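Local coordinates for protein Two-component system response regulator (Bacteroides fragilis, PDB 2QR3) that probably receives a phosphoryl signal through this N-terminal receiver domain and relays it, within a longer response regulator, to the control of transcription, at residues 105-110 and 114-119; 66-71 and 95-100; 41-46 and 76-81. All coordinates share one frame; numbering follows the deposited sequence.

Contact 1 of 3, residues 105-110 and 114-119; sequences DFVVKP and QKLLET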
loop_
_atom_site.group_PDB
_atom_site.type_symbol
_atom_site.label_atom_id
_atom_site.label_comp_id
_atom_site.label_asym_id
_atom_site.label_seq_id
_atom_site.Cartn_x
_atom_site.Cartn_y
_atom_site.Cartn_z
ATOM N N ASP A 105 -0.680 -8.942 -0.704
ATOM C CA ASP A 105 -0.773 -9.078 -2.143
ATOM C C ASP A 105 0.217 -8.095 -2.755
ATOM O O ASP A 105 0.890 -7.358 -2.032
ATOM C CB ASP A 105 -2.191 -8.737 -2.648
ATOM C CG ASP A 105 -2.610 -9.579 -3.866
ATOM O OD1 ASP A 105 -1.738 -10.058 -4.634
ATOM O OD2 ASP A 105 -3.839 -9.744 -4.054
ATOM N N PHE A 106 0.315 -8.120 -4.074
ATOM C CA PHE A 106 1.045 -7.055 -4.775
ATOM C C PHE A 106 0.391 -6.701 -6.093
ATOM O O PHE A 106 -0.385 -7.499 -6.667
ATOM C CB PHE A 106 2.561 -7.359 -4.920
ATOM C CG PHE A 106 2.897 -8.525 -5.845
ATOM C CD1 PHE A 106 3.278 -9.767 -5.282
ATOM C CD2 PHE A 106 2.941 -8.379 -7.218
ATOM C CE1 PHE A 106 3.649 -10.850 -6.093
ATOM C CE2 PHE A 106 3.296 -9.471 -8.061
ATOM C CZ PHE A 106 3.635 -10.714 -7.477
ATOM N N VAL A 107 0.668 -5.479 -6.551
ATOM C CA VAL A 107 0.155 -4.952 -7.810
ATOM C C VAL A 107 1.381 -4.449 -8.571
ATOM O O VAL A 107 2.225 -3.796 -8.008
ATOM C CB VAL A 107 -0.813 -3.757 -7.574
ATOM C CG1 VAL A 107 -1.348 -3.206 -8.941
ATOM C CG2 VAL A 107 -1.975 -4.191 -6.673
ATOM N N VAL A 108 1.495 -4.804 -9.845
ATOM C CA VAL A 108 2.685 -4.409 -10.610
ATOM C C VAL A 108 2.404 -3.080 -11.307
ATOM O O VAL A 108 1.264 -2.816 -11.670
ATOM C CB VAL A 108 3.066 -5.494 -11.630
ATOM C CG1 VAL A 108 4.247 -5.044 -12.446
ATOM C CG2 VAL A 108 3.445 -6.798 -10.904
ATOM N N LYS A 109 3.428 -2.239 -11.449
ATOM C CA LYS A 109 3.337 -1.014 -12.260
ATOM C C LYS A 109 4.102 -1.272 -13.580
ATOM O O LYS A 109 5.130 -1.925 -13.555
ATOM C CB LYS A 109 4.041 0.136 -11.577
ATOM C CG LYS A 109 3.665 0.461 -10.162
ATOM C CD LYS A 109 4.746 1.383 -9.568
ATOM C CE LYS A 109 4.218 2.194 -8.383
ATOM N NZ LYS A 109 5.221 3.102 -7.704
ATOM N N PRO A 110 3.605 -0.765 -14.726
ATOM C CA PRO A 110 2.355 -0.031 -14.880
ATOM C C PRO A 110 1.188 -0.954 -14.576
ATOM O O PRO A 110 1.195 -2.131 -14.972
ATOM C CB PRO A 110 2.367 0.394 -16.361
ATOM C CG PRO A 110 3.257 -0.620 -17.036
ATOM C CD PRO A 110 4.310 -0.947 -16.021
ATOM N N GLN A 114 -8.578 -1.424 -13.170
ATOM C CA GLN A 114 -9.547 -2.298 -12.488
ATOM C C GLN A 114 -8.892 -3.339 -11.593
ATOM O O GLN A 114 -9.387 -3.571 -10.499
ATOM C CB GLN A 114 -10.568 -2.923 -13.462
ATOM C CG GLN A 114 -11.844 -3.455 -12.766
ATOM C CD GLN A 114 -12.788 -2.356 -12.199
ATOM O OE1 GLN A 114 -12.584 -1.152 -12.410
ATOM N NE2 GLN A 114 -13.834 -2.787 -11.487
ATOM N N LYS A 115 -7.791 -3.941 -12.036
ATOM C CA LYS A 115 -7.010 -4.867 -11.215
ATOM C C LYS A 115 -6.483 -4.203 -9.928
ATOM O O LYS A 115 -6.504 -4.809 -8.858
ATOM C CB LYS A 115 -5.838 -5.440 -12.014
ATOM C CG LYS A 115 -5.348 -6.798 -11.528
ATOM C CD LYS A 115 -4.210 -7.376 -12.413
ATOM C CE LYS A 115 -3.886 -8.816 -12.018
ATOM N NZ LYS A 115 -2.796 -9.454 -12.852
ATOM N N LEU A 116 -6.024 -2.960 -10.030
ATOM C CA LEU A 116 -5.522 -2.249 -8.853
ATOM C C LEU A 116 -6.633 -2.120 -7.837
ATOM O O LEU A 116 -6.451 -2.451 -6.671
ATOM C CB LEU A 116 -4.974 -0.854 -9.245
ATOM C CG LEU A 116 -4.645 0.104 -8.121
ATOM C CD1 LEU A 116 -3.502 -0.400 -7.237
ATOM C CD2 LEU A 116 -4.298 1.490 -8.666
ATOM N N LEU A 117 -7.795 -1.660 -8.283
ATOM C CA LEU A 117 -8.918 -1.460 -7.364
ATOM C C LEU A 117 -9.301 -2.784 -6.722
ATOM O O LEU A 117 -9.499 -2.863 -5.500
ATOM C CB LEU A 117 -10.118 -0.834 -8.080
ATOM C CG LEU A 117 -11.413 -0.669 -7.263
ATOM C CD1 LEU A 117 -11.232 0.149 -5.960
ATOM C CD2 LEU A 117 -12.482 -0.061 -8.184
ATOM N N GLU A 118 -9.419 -3.810 -7.562
ATOM C CA GLU A 118 -9.875 -5.120 -7.120
ATOM C C GLU A 118 -8.963 -5.752 -6.103
ATOM O O GLU A 118 -9.443 -6.307 -5.111
ATOM C CB GLU A 118 -10.106 -6.041 -8.309
ATOM C CG GLU A 118 -11.306 -5.536 -9.117
ATOM C CD GLU A 118 -11.887 -6.568 -10.061
ATOM O OE1 GLU A 118 -11.225 -7.600 -10.328
ATOM O OE2 GLU A 118 -13.016 -6.318 -10.539
ATOM N N THR A 119 -7.656 -5.653 -6.339
ATOM C CA THR A 119 -6.648 -6.155 -5.378
ATOM C C THR A 119 -6.801 -5.461 -4.043
ATOM O O THR A 119 -6.718 -6.113 -3.002
ATOM C CB THR A 119 -5.225 -6.009 -5.938
ATOM O OG1 THR A 119 -5.117 -6.775 -7.154
ATOM C CG2 THR A 119 -4.149 -6.463 -4.942
HETATM O O HOH W 1 -5.848 -8.854 -2.490
HETATM O O HOH W 2 -2.284 -7.517 -8.538
#

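Contact 2 of 3, residues 66-71 and 95-100; sequences EGLFWL and AVRGIK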
loop_
_atom_site.group_PDB
_atom_site.type_symbol
_atom_site.label_atom_id
_atom_site.label_comp_id
_atom_site.label_asym_id
_atom_site.label_seq_id
_atom_site.Cartn_x
_atom_site.Cartn_y
_atom_site.Cartn_z
ATOM N N GLU A 66 14.197 -0.534 1.841
ATOM C CA GLU A 66 13.129 -0.068 0.983
ATOM C C GLU A 66 11.785 -0.669 1.385
ATOM O O GLU A 66 11.443 -0.708 2.564
ATOM C CB GLU A 66 13.481 -0.321 -0.491
ATOM C CG GLU A 66 14.593 0.597 -1.018
ATOM C CD GLU A 66 15.088 0.227 -2.402
ATOM O OE1 GLU A 66 14.300 -0.326 -3.212
ATOM O OE2 GLU A 66 16.276 0.510 -2.692
ATOM N N GLY A 67 11.022 -1.113 0.396
ATOM C CA GLY A 67 9.686 -1.650 0.644
ATOM C C GLY A 67 9.636 -2.781 1.642
ATOM O O GLY A 67 8.738 -2.811 2.494
ATOM N N LEU A 68 10.580 -3.723 1.545
ATOM C CA LEU A 68 10.534 -4.889 2.442
ATOM C C LEU A 68 10.758 -4.485 3.897
ATOM O O LEU A 68 10.098 -4.968 4.809
ATOM C CB LEU A 68 11.523 -5.960 1.996
ATOM C CG LEU A 68 11.171 -6.549 0.627
ATOM C CD1 LEU A 68 12.323 -7.409 0.132
ATOM C CD2 LEU A 68 9.859 -7.358 0.752
ATOM N N PHE A 69 11.694 -3.565 4.098
ATOM C CA PHE A 69 11.913 -2.993 5.425
ATOM C C PHE A 69 10.640 -2.376 6.005
ATOM O O PHE A 69 10.244 -2.663 7.147
ATOM C CB PHE A 69 13.020 -1.940 5.351
ATOM C CG PHE A 69 13.156 -1.153 6.610
ATOM C CD1 PHE A 69 13.929 -1.633 7.664
ATOM C CD2 PHE A 69 12.472 0.039 6.764
ATOM C CE1 PHE A 69 14.040 -0.910 8.851
ATOM C CE2 PHE A 69 12.559 0.761 7.947
ATOM C CZ PHE A 69 13.350 0.280 8.991
ATOM N N TRP A 70 9.975 -1.536 5.212
ATOM C CA TRP A 70 8.745 -0.869 5.668
ATOM C C TRP A 70 7.585 -1.832 5.870
ATOM O O TRP A 70 6.773 -1.677 6.781
ATOM C CB TRP A 70 8.387 0.289 4.714
ATOM C CG TRP A 70 9.382 1.390 4.843
ATOM C CD1 TRP A 70 10.352 1.760 3.930
ATOM C CD2 TRP A 70 9.567 2.231 5.985
ATOM N NE1 TRP A 70 11.095 2.814 4.433
ATOM C CE2 TRP A 70 10.636 3.112 5.693
ATOM C CE3 TRP A 70 8.912 2.346 7.213
ATOM C CZ2 TRP A 70 11.073 4.084 6.600
ATOM C CZ3 TRP A 70 9.346 3.308 8.111
ATOM C CH2 TRP A 70 10.421 4.158 7.807
ATOM N N LEU A 71 7.507 -2.858 5.027
ATOM C CA LEU A 71 6.485 -3.891 5.227
ATOM C C LEU A 71 6.670 -4.490 6.607
ATOM O O LEU A 71 5.715 -4.696 7.369
ATOM C CB LEU A 71 6.638 -4.999 4.152
ATOM C CG LEU A 71 5.993 -6.364 4.411
ATOM C CD1 LEU A 71 4.453 -6.274 4.353
ATOM C CD2 LEU A 71 6.518 -7.319 3.316
ATOM N N ALA A 95 8.883 -8.392 -4.784
ATOM C CA ALA A 95 7.452 -8.480 -4.439
ATOM C C ALA A 95 7.082 -9.916 -4.020
ATOM O O ALA A 95 6.416 -10.103 -3.016
ATOM C CB ALA A 95 6.580 -8.031 -5.581
ATOM N N VAL A 96 7.569 -10.914 -4.754
ATOM C CA VAL A 96 7.359 -12.305 -4.394
ATOM C C VAL A 96 7.977 -12.568 -3.013
ATOM O O VAL A 96 7.357 -13.206 -2.175
ATOM C CB VAL A 96 7.904 -13.248 -5.514
ATOM C CG1 VAL A 96 7.897 -14.705 -5.048
ATOM C CG2 VAL A 96 7.037 -13.070 -6.762
ATOM N N ARG A 97 9.177 -12.058 -2.750
ATOM C CA ARG A 97 9.766 -12.212 -1.410
ATOM C C ARG A 97 8.884 -11.537 -0.363
ATOM O O ARG A 97 8.707 -12.069 0.739
ATOM C CB ARG A 97 11.185 -11.645 -1.380
ATOM C CG ARG A 97 11.870 -11.742 -0.038
ATOM C CD ARG A 97 13.304 -11.276 -0.206
ATOM N NE ARG A 97 13.786 -10.700 1.039
ATOM C CZ ARG A 97 14.951 -10.070 1.169
ATOM N NH1 ARG A 97 15.769 -9.952 0.123
ATOM N NH2 ARG A 97 15.294 -9.567 2.354
ATOM N N GLY A 98 8.310 -10.382 -0.718
ATOM C CA GLY A 98 7.329 -9.712 0.167
ATOM C C GLY A 98 6.167 -10.606 0.588
ATOM O O GLY A 98 5.798 -10.633 1.775
ATOM N N ILE A 99 5.569 -11.316 -0.374
ATOM C CA ILE A 99 4.484 -12.263 -0.084
ATOM C C ILE A 99 5.003 -13.299 0.932
ATOM O O ILE A 99 4.340 -13.654 1.922
ATOM C CB ILE A 99 3.981 -12.996 -1.363
ATOM C CG1 ILE A 99 3.420 -11.968 -2.378
ATOM C CG2 ILE A 99 2.977 -14.123 -0.988
ATOM C CD1 ILE A 99 2.366 -10.995 -1.796
ATOM N N LYS A 100 6.188 -13.816 0.665
ATOM C CA LYS A 100 6.790 -14.804 1.601
ATOM C C LYS A 100 6.927 -14.233 3.008
ATOM O O LYS A 100 6.824 -14.969 4.008
ATOM C CB LYS A 100 8.168 -15.229 1.113
ATOM C CG LYS A 100 8.094 -16.090 -0.128
ATOM C CD LYS A 100 9.479 -16.274 -0.734
ATOM C CE LYS A 100 9.326 -16.998 -2.056
ATOM N NZ LYS A 100 10.680 -17.299 -2.643
#

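Contact 3 of 3, residues 41-46 and 76-81; sequences TVLREE and RQYRDL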
loop_
_atom_site.group_PDB
_atom_site.type_symbol
_atom_site.label_atom_id
_atom_site.label_comp_id
_atom_site.label_asym_id
_atom_site.label_seq_id
_atom_site.Cartn_x
_atom_site.Cartn_y
_atom_site.Cartn_z
ATOM N N THR A 41 2.170 8.613 12.007
ATOM C CA THR A 41 0.995 9.325 12.554
ATOM C C THR A 41 -0.307 8.731 12.011
ATOM O O THR A 41 -1.186 8.319 12.772
ATOM C CB THR A 41 1.057 10.827 12.240
ATOM O OG1 THR A 41 2.314 11.340 12.673
ATOM C CG2 THR A 41 -0.111 11.595 12.911
ATOM N N VAL A 42 -0.405 8.622 10.691
ATOM C CA VAL A 42 -1.640 8.142 10.087
ATOM C C VAL A 42 -1.970 6.702 10.451
ATOM O O VAL A 42 -3.135 6.382 10.637
ATOM C CB VAL A 42 -1.698 8.416 8.531
ATOM C CG1 VAL A 42 -1.391 9.919 8.252
ATOM C CG2 VAL A 42 -0.736 7.572 7.802
ATOM N N LEU A 43 -0.963 5.823 10.560
ATOM C CA LEU A 43 -1.214 4.441 10.972
ATOM C C LEU A 43 -1.863 4.358 12.356
ATOM O O LEU A 43 -2.703 3.484 12.607
ATOM C CB LEU A 43 0.078 3.606 10.971
ATOM C CG LEU A 43 0.729 3.355 9.624
ATOM C CD1 LEU A 43 2.073 2.623 9.810
ATOM C CD2 LEU A 43 -0.202 2.564 8.706
ATOM N N ARG A 44 -1.457 5.262 13.238
ATOM C CA ARG A 44 -1.947 5.280 14.619
ATOM C C ARG A 44 -3.358 5.848 14.705
ATOM O O ARG A 44 -4.217 5.311 15.418
ATOM C CB ARG A 44 -1.053 6.144 15.516
ATOM C CG ARG A 44 -1.428 5.981 17.028
ATOM C CD ARG A 44 -0.572 6.794 17.998
ATOM N NE ARG A 44 0.834 6.502 17.778
ATOM C CZ ARG A 44 1.625 7.316 17.101
ATOM N NH1 ARG A 44 1.124 8.469 16.670
ATOM N NH2 ARG A 44 2.893 6.979 16.888
ATOM N N GLU A 45 -3.574 6.935 13.983
ATOM C CA GLU A 45 -4.773 7.748 14.150
ATOM C C GLU A 45 -5.907 7.464 13.196
ATOM O O GLU A 45 -7.067 7.789 13.511
ATOM C CB GLU A 45 -4.404 9.200 13.980
ATOM C CG GLU A 45 -3.458 9.720 15.047
ATOM C CD GLU A 45 -3.242 11.210 14.929
ATOM O OE1 GLU A 45 -3.770 11.830 13.968
ATOM O OE2 GLU A 45 -2.531 11.763 15.794
ATOM N N GLU A 46 -5.599 6.886 12.032
ATOM C CA GLU A 46 -6.592 6.818 10.953
ATOM C C GLU A 46 -7.317 5.487 10.716
ATOM O O GLU A 46 -8.114 5.392 9.779
ATOM C CB GLU A 46 -5.980 7.321 9.653
ATOM C CG GLU A 46 -5.495 8.749 9.723
ATOM C CD GLU A 46 -6.619 9.780 9.749
ATOM O OE1 GLU A 46 -7.769 9.459 9.358
ATOM O OE2 GLU A 46 -6.333 10.920 10.171
ATOM N N ARG A 76 5.097 -5.261 12.228
ATOM C CA ARG A 76 5.572 -5.406 13.599
ATOM C C ARG A 76 4.591 -4.777 14.591
ATOM O O ARG A 76 4.296 -5.352 15.643
ATOM C CB ARG A 76 6.935 -4.740 13.737
ATOM C CG ARG A 76 7.721 -5.172 14.969
ATOM C CD ARG A 76 8.844 -4.172 15.266
ATOM N NE ARG A 76 9.953 -4.190 14.308
ATOM C CZ ARG A 76 10.998 -5.024 14.359
ATOM N NH1 ARG A 76 11.089 -5.973 15.307
ATOM N NH2 ARG A 76 11.959 -4.918 13.446
ATOM N N GLN A 77 4.101 -3.591 14.249
ATOM C CA GLN A 77 3.187 -2.846 15.100
ATOM C C GLN A 77 1.711 -3.125 14.820
ATOM O O GLN A 77 0.883 -3.107 15.747
ATOM C CB GLN A 77 3.441 -1.357 14.929
ATOM C CG GLN A 77 2.586 -0.495 15.850
ATOM C CD GLN A 77 3.065 -0.573 17.266
ATOM O OE1 GLN A 77 4.275 -0.682 17.514
ATOM N NE2 GLN A 77 2.128 -0.538 18.217
ATOM N N TYR A 78 1.371 -3.335 13.549
ATOM C CA TYR A 78 -0.025 -3.553 13.157
ATOM C C TYR A 78 -0.167 -4.908 12.453
ATOM O O TYR A 78 -0.276 -5.003 11.237
ATOM C CB TYR A 78 -0.525 -2.368 12.296
ATOM C CG TYR A 78 -0.281 -1.010 12.938
ATOM C CD1 TYR A 78 -1.170 -0.481 13.868
ATOM C CD2 TYR A 78 0.847 -0.266 12.630
ATOM C CE1 TYR A 78 -0.960 0.761 14.446
ATOM C CE2 TYR A 78 1.078 0.973 13.217
ATOM C CZ TYR A 78 0.166 1.480 14.123
ATOM O OH TYR A 78 0.370 2.698 14.721
ATOM N N ARG A 79 -0.146 -5.971 13.257
ATOM C CA ARG A 79 -0.029 -7.347 12.764
ATOM C C ARG A 79 -1.140 -7.736 11.798
ATOM O O ARG A 79 -0.921 -8.499 10.860
ATOM C CB ARG A 79 -0.013 -8.302 13.969
ATOM C CG ARG A 79 1.336 -8.285 14.710
ATOM C CD ARG A 79 1.204 -8.381 16.256
ATOM N NE ARG A 79 0.015 -9.107 16.707
ATOM C CZ ARG A 79 -0.082 -9.731 17.884
ATOM N NH1 ARG A 79 0.947 -9.736 18.723
ATOM N NH2 ARG A 79 -1.202 -10.362 18.217
ATOM N N ASP A 80 -2.320 -7.166 12.003
ATOM C CA ASP A 80 -3.467 -7.507 11.177
ATOM C C ASP A 80 -3.798 -6.507 10.050
ATOM O O ASP A 80 -4.789 -6.682 9.327
ATOM C CB ASP A 80 -4.676 -7.728 12.084
ATOM C CG ASP A 80 -4.454 -8.882 13.069
ATOM O OD1 ASP A 80 -3.958 -9.951 12.645
ATOM O OD2 ASP A 80 -4.764 -8.697 14.263
ATOM N N LEU A 81 -2.955 -5.496 9.855
ATOM C CA LEU A 81 -3.209 -4.494 8.813
ATOM C C LEU A 81 -2.693 -5.006 7.460
ATOM O O LEU A 81 -1.487 -5.241 7.317
ATOM C CB LEU A 81 -2.482 -3.191 9.193
ATOM C CG LEU A 81 -2.461 -2.073 8.144
ATOM C CD1 LEU A 81 -3.896 -1.733 7.718
ATOM C CD2 LEU A 81 -1.756 -0.870 8.710
#

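Contact 1 of 3, residues 105-110 and 114-119
Val107 and Thr119 carry the apolar part of this contact, lying alongside each other and pointing opposite ways, with Val107 CG2 3.6 Å from Thr119 CG2. The other valine branch, CG1, stands anti to the backbone N (chi1 180°) and meets Leu116 CD1 at 3.9 Å, the leucine coming in roughly square to it. Thr119 CG2 also sits 3.4 Å from Asp105 OD2, a methyl against a carboxylate oxygen.

Direct polar bonds stay within each segment. Thr119 OG1 turns back to Lys115 O (2.9 Å). That carbonyl thus accepts two bonds, from Thr119 N on one face and OG1 on the other; the second holds the hydroxyl against its own helix. On the strand, Asp105 OD1 accepts from Phe106 N.

Two waters join the segments. One donates to Asp105 OD2 (2.7 Å) and to Thr119 O; the other donates to Phe106 O (2.7 Å) and, at greater length, to Thr119 OG1.

Strand 105-109, at one edge of the parallel sheet, runs nearly antiparallel to segment 114-119 (163°), part of helix 113-124, as in a CheY-like receiver. Val107 also touches Val84 and Phe86 of strand 83-88, Leu116 reaches Leu22 of helix 13-23, and Phe106 packs on helix 92-100.

Contact 2 of 3, residues 66-71 and 95-100
Leu68 splits its two methyls between the Gly98 backbone and the Arg97 side chain, where two neighbouring helices of the CheY-like alpha/beta receiver fold run side by side; the axes of segments 67-71 and 95-100 are 10.4 Å apart and inclined by 18°. The close part is built on Gly98. Leu68 CD2 rests 3.5 Å from Gly98 CA, and the backbones come nearest at this same pair, with Leu68 CA 6.2 Å from Gly98 CA. With no side chain at Gly98, the leucine methyl lies directly against the helix backbone. Leu71 follows one turn later: its CG is anti to the backbone N (chi1 161°), and CD2 comes to 3.7 Å from Gly98 O. Deeper in, Leu71 also touches Val83 of strand 83-88 and Ala103.

The outer side is looser and more exposed. Here the extended Arg97 side chain passes roughly perpendicular to Leu68. The arginine is stretched out from CG to NE, which carries its charged end away from its own helix to the leucine. Its NE forms a salt bridge with Glu101 OE2, just beyond the segment, and Leu68 also touches Glu101. On this side Leu68 CD1 lies 3.7 Å above one face of the Arg97 guanidinium, displaced toward its rim, with NE its nearest atom.

Contact 3 of 3, residues 41-46 and 76-81
Tyr78, the first residue beyond helix 67-77, sets its ring obliquely against Leu43. Its CG is anti to the carbonyl carbon (chi1 -52°), a setting that sends the ring across to helix 41-45; there CE2 meets Leu43 CB at 3.6 Å and Leu43 CD1 at 3.9 Å. The ring continues past the leucine, bringing Tyr78 OH to 3.5 Å from Arg44 CA. The hydroxyl also lies near Arg44 N, but the angle is poor for a hydrogen bond. Gln77 CG covers one face of the ring, 3.4 Å above its plane.

Leu43 divides its branches between two partners. With CG anti to the carbonyl carbon (chi1 -66°), it sends CD1 to the tyrosine and CD2 to Leu81 CD2 at 3.8 Å, where the two leucines meet nearly at right angles. Leu81 ends the type I turn that starts at Tyr78, closed by Leu81 N to Tyr78 O at 3.1 Å. Both leucines also touch Val51 of strand 48-54 and Ile74 of helix 67-77.

Tyr78 and two buried leucines thus join helix 36-45 to the turn after helix 67-77, on one face of a central parallel sheet, the layered alpha/beta architecture of response regulator receiver domains.

Overall arrangement
All three contacts are partly buried, with Val107 and Leu116, Leu71 and Gly98, and Leu43 and Leu81 inward, and Asp105, Arg97 and Arg44 toward the surface. Contact 1 sets an edge strand against a helix and adds water bridges; contact 2 joins two helices through leucines, a glycine backbone and an arginine; contact 3 relies on apolar side chains and a tyrosine ring. Contact 2 uses the first turns of helix 67-77, contact 3 its last residues and the turn that follows, with centres about 17 Å apart. Contacts 1 and 2 touch directly, Phe106 on Ala95, Val96 and Ile99, and Asp105 on Ile99. Contacts 1 and 3 lie on opposite sides of the chain's centre.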